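Local coordinates for uncharacterized protein (Peptoclostridium difficile 630, PDB 4YCS) that is of unknown function but is a putative lipoprotein of the PnrA-like family that probably binds a small solute for an ABC transporter, at residues Val46-Asp50 with Ser51-Ser55; Gly117-Ala120 with Gly121-Gly125. All blocks are in the same frame, centred on the assembly; numbering follows the deposited sequence.

Contact 1: residues Val46-Asp50 with Ser51-Ser55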
# COMPACT_ATOMS: atom_id res chain seq x y z
N VAL A 46 6.25 1.94 -6.74
CA VAL A 46 5.74 2.39 -8.03
C VAL A 46 5.12 3.77 -7.81
O VAL A 46 4.41 3.96 -6.83
CB VAL A 46 4.70 1.38 -8.58
CG1 VAL A 46 4.08 1.84 -9.91
CG2 VAL A 46 5.37 0.05 -8.77
N GLU A 47 5.45 4.72 -8.68
CA GLU A 47 4.90 6.09 -8.62
C GLU A 47 4.17 6.44 -9.92
O GLU A 47 4.65 6.14 -11.01
CB GLU A 47 6.02 7.08 -8.40
CG GLU A 47 6.60 7.00 -7.01
CD GLU A 47 7.89 7.79 -6.90
OE1 GLU A 47 8.91 7.30 -7.41
OE2 GLU A 47 7.87 8.88 -6.31
N SER A 48 3.02 7.07 -9.82
CA SER A 48 2.26 7.46 -11.03
C SER A 48 1.41 8.72 -10.81
O SER A 48 0.74 8.84 -9.79
CB SER A 48 1.36 6.29 -11.47
OG SER A 48 0.52 6.66 -12.55
N ASP A 49 1.44 9.64 -11.77
CA ASP A 49 0.51 10.79 -11.77
C ASP A 49 -0.75 10.53 -12.61
O ASP A 49 -1.69 11.32 -12.56
CB ASP A 49 1.22 12.10 -12.20
CG ASP A 49 1.99 11.97 -13.52
OD1 ASP A 49 1.69 11.06 -14.32
OD2 ASP A 49 2.90 12.79 -13.76
N ASP A 50 -0.78 9.40 -13.34
CA ASP A 50 -1.86 9.04 -14.26
C ASP A 50 -2.85 7.99 -13.68
O ASP A 50 -2.67 6.80 -13.85
CB ASP A 50 -1.23 8.52 -15.56
CG ASP A 50 -2.24 8.29 -16.67
OD1 ASP A 50 -3.43 8.53 -16.45
OD2 ASP A 50 -1.83 7.85 -17.77
N SER A 51 -3.94 8.47 -13.06
CA SER A 51 -4.91 7.59 -12.38
C SER A 51 -5.56 6.57 -13.29
O SER A 51 -6.06 5.56 -12.81
CB SER A 51 -6.02 8.39 -11.67
OG SER A 51 -6.97 8.89 -12.60
N SER A 52 -5.57 6.82 -14.59
CA SER A 52 -6.13 5.86 -15.53
C SER A 52 -5.37 4.52 -15.58
O SER A 52 -5.93 3.54 -16.03
CB SER A 52 -6.13 6.45 -16.95
OG SER A 52 -4.83 6.39 -17.50
N THR A 53 -4.11 4.50 -15.17
CA THR A 53 -3.29 3.29 -15.24
C THR A 53 -3.18 2.56 -13.88
O THR A 53 -2.51 1.53 -13.80
CB THR A 53 -1.86 3.63 -15.73
OG1 THR A 53 -1.17 4.38 -14.71
CG2 THR A 53 -1.91 4.44 -17.04
N PHE A 54 -3.81 3.12 -12.85
CA PHE A 54 -3.75 2.62 -11.48
C PHE A 54 -4.17 1.15 -11.38
O PHE A 54 -3.45 0.37 -10.81
CB PHE A 54 -4.57 3.48 -10.50
CG PHE A 54 -3.95 4.84 -10.15
CD1 PHE A 54 -2.71 5.23 -10.61
CD2 PHE A 54 -4.63 5.70 -9.31
CE1 PHE A 54 -2.18 6.46 -10.27
CE2 PHE A 54 -4.10 6.93 -8.97
CZ PHE A 54 -2.88 7.32 -9.46
N SER A 55 -5.31 0.77 -11.96
CA SER A 55 -5.79 -0.60 -11.85
C SER A 55 -4.84 -1.58 -12.58
O SER A 55 -4.52 -2.66 -12.06
CB SER A 55 -7.23 -0.73 -12.37
OG SER A 55 -7.22 -0.68 -13.77
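Asp50 meets Ser52 and Thr53 through both its backbone carbonyl and its carboxylate. Its O takes two hydrogen bonds from Thr53. The backbone N of Thr53 lies 3.0 Å from Asp50 O, with a nearly straight N-H...O angle of 169°, but it sits well above the carbonyl plane. The hydroxyl OG1 of Thr53 donates in that plane, also 3.0 Å from Asp50 O. Thr53 chi1 of 69° sets OG1 between its own N and carbonyl carbon, where N and OG1 can reach one acceptor together.

The carboxylate turns to Ser52. Ser52 OG donates to Asp50 OD1 at 2.8 Å, arriving from above the carboxylate plane. Ser52 N adds a weak bond to the same oxygen. On the strand side, Asp50 N donates to Ser48 OG at 3.1 Å, which closes an ST turn.

The other contacts are van der Waals. The side chains of Asp50 and Thr53 cross at about a right angle, and OD2 of Asp50 lies 3.5 Å from CG2 of Thr53. Ser48 OG sits at the edge of the Phe54 ring, 3.5 Å from CE1 of Phe54. Ser51 CA lies over the centre of one ring face. Phe54 is buried; beyond this turn its ring meets Phe76 and touches Pro79.

Strand 41-48 thus passes through an ST turn and a short 3-10 segment into helix 54-62. This is a beta-alpha connection at the C-terminal end of a parallel strand, as in the Rossmann-like domains of type I periplasmic binding proteins.

Contact 2: residues Gly117-Ala120 with Gly121-Gly125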
# COMPACT_ATOMS: atom_id res chain seq x y z
N GLY A 117 4.08 5.54 13.49
CA GLY A 117 4.75 4.25 13.77
C GLY A 117 3.80 3.06 13.60
O GLY A 117 4.22 1.92 13.51
N TYR A 118 2.51 3.34 13.54
CA TYR A 118 1.50 2.31 13.36
C TYR A 118 1.65 1.58 12.08
O TYR A 118 1.45 0.41 12.04
CB TYR A 118 0.09 2.94 13.38
CG TYR A 118 -1.05 1.96 13.30
CD1 TYR A 118 -1.51 1.49 12.09
CD2 TYR A 118 -1.68 1.51 14.44
CE1 TYR A 118 -2.55 0.59 12.03
CE2 TYR A 118 -2.72 0.63 14.38
CZ TYR A 118 -3.16 0.19 13.16
OH TYR A 118 -4.19 -0.73 13.10
N LEU A 119 1.99 2.28 11.00
CA LEU A 119 2.12 1.61 9.73
C LEU A 119 3.27 0.61 9.75
O LEU A 119 3.12 -0.51 9.29
CB LEU A 119 2.29 2.59 8.58
CG LEU A 119 2.34 1.94 7.19
CD1 LEU A 119 1.17 0.99 6.95
CD2 LEU A 119 2.35 3.01 6.08
N ALA A 120 4.40 1.00 10.31
CA ALA A 120 5.58 0.07 10.35
C ALA A 120 5.27 -1.16 11.16
O ALA A 120 5.72 -2.27 10.86
CB ALA A 120 6.77 0.79 10.95
N GLY A 121 4.48 -0.93 12.21
CA GLY A 121 4.07 -1.98 13.11
C GLY A 121 3.14 -2.93 12.39
O GLY A 121 3.26 -4.15 12.50
N LEU A 122 2.22 -2.34 11.64
CA LEU A 122 1.24 -3.16 10.91
C LEU A 122 1.94 -4.06 9.91
O LEU A 122 1.59 -5.21 9.76
CB LEU A 122 0.25 -2.26 10.20
CG LEU A 122 -0.80 -3.06 9.48
CD1 LEU A 122 -2.05 -3.20 10.32
CD2 LEU A 122 -1.08 -2.43 8.15
N ILE A 123 2.96 -3.52 9.24
CA ILE A 123 3.67 -4.26 8.22
C ILE A 123 4.37 -5.42 8.94
O ILE A 123 4.33 -6.57 8.49
CB ILE A 123 4.66 -3.32 7.47
CG1 ILE A 123 3.88 -2.22 6.68
CG2 ILE A 123 5.53 -4.12 6.53
CD1 ILE A 123 4.66 -1.02 6.16
N ALA A 124 5.02 -5.13 10.06
CA ALA A 124 5.71 -6.16 10.85
C ALA A 124 4.79 -7.28 11.29
O ALA A 124 5.12 -8.46 11.20
CB ALA A 124 6.36 -5.54 12.06
N GLY A 125 3.62 -6.91 11.77
CA GLY A 125 2.65 -7.90 12.23
C GLY A 125 2.15 -8.71 11.07
O GLY A 125 1.98 -9.91 11.20
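Leu119 and Ile123, one turn apart, form the buried apolar centre. CG of Leu119 lies 3.9 Å from CD1 of Ile123, and the two side chains cross obliquely. Ile123 has CG1 beside its backbone N (chi1 -65°). This carries CG1 back over the preceding turn, to 3.2 Å from Leu119 O. Leu119 also reaches Leu122, with its CD1 4.3 Å from CD2 of Leu122. Around them, Leu119 touches Ala31 and Ile123 touches Ala35, both on helix 22-38.

Further out, Tyr118 and Leu122 make a looser pair. CD1 of Leu122 comes obliquely to the tyrosine ring, 4.2 Å from CE1 of Tyr118. Both residues, with Leu119, also touch Ile109 of strand 106-109.

The backbone forms the polar edge. Gly121 N, Leu122 N, Ile123 N and Ala124 N donate to the carbonyls of Gly117, Tyr118, Leu119 and Ala120, respectively. The Leu122 N to Tyr118 O bond is 2.9 Å long. Gly117 holds the N-cap position with phi of 95°, an angle that suits glycine. Just before it, Ser116 OG is hydrogen-bonded to Tyr118 N.

The result is the first turns of an alpha-helix with one apolar face toward the fold and glycines and alanines on the rest of its surface. Its i to i+4 apolar pairs face the sheet and a neighbouring helix, as in a three-layer alpha/beta/alpha fold.

How the contacts relate
The two contacts lie on opposite sides of the chain's centre. Their centres are about 25 Å apart, their nearest atoms are about 13 Å apart, and they do not touch. Contact 1 comes first along the chain. It joins strand 41-48 to helix 54-62 at one margin of the five-stranded parallel sheet. Contact 2 lies near the C-terminus, within helix 118-127, beside strand 106-109 at the other margin. The strand order 2-1-3-4-5 is consistent with a type I periplasmic binding protein domain. Contact 1 takes in one outermost strand, and contact 2 packs against the other. The chain, a fragment of the lipoprotein, is folded as one Rossmann-like unit.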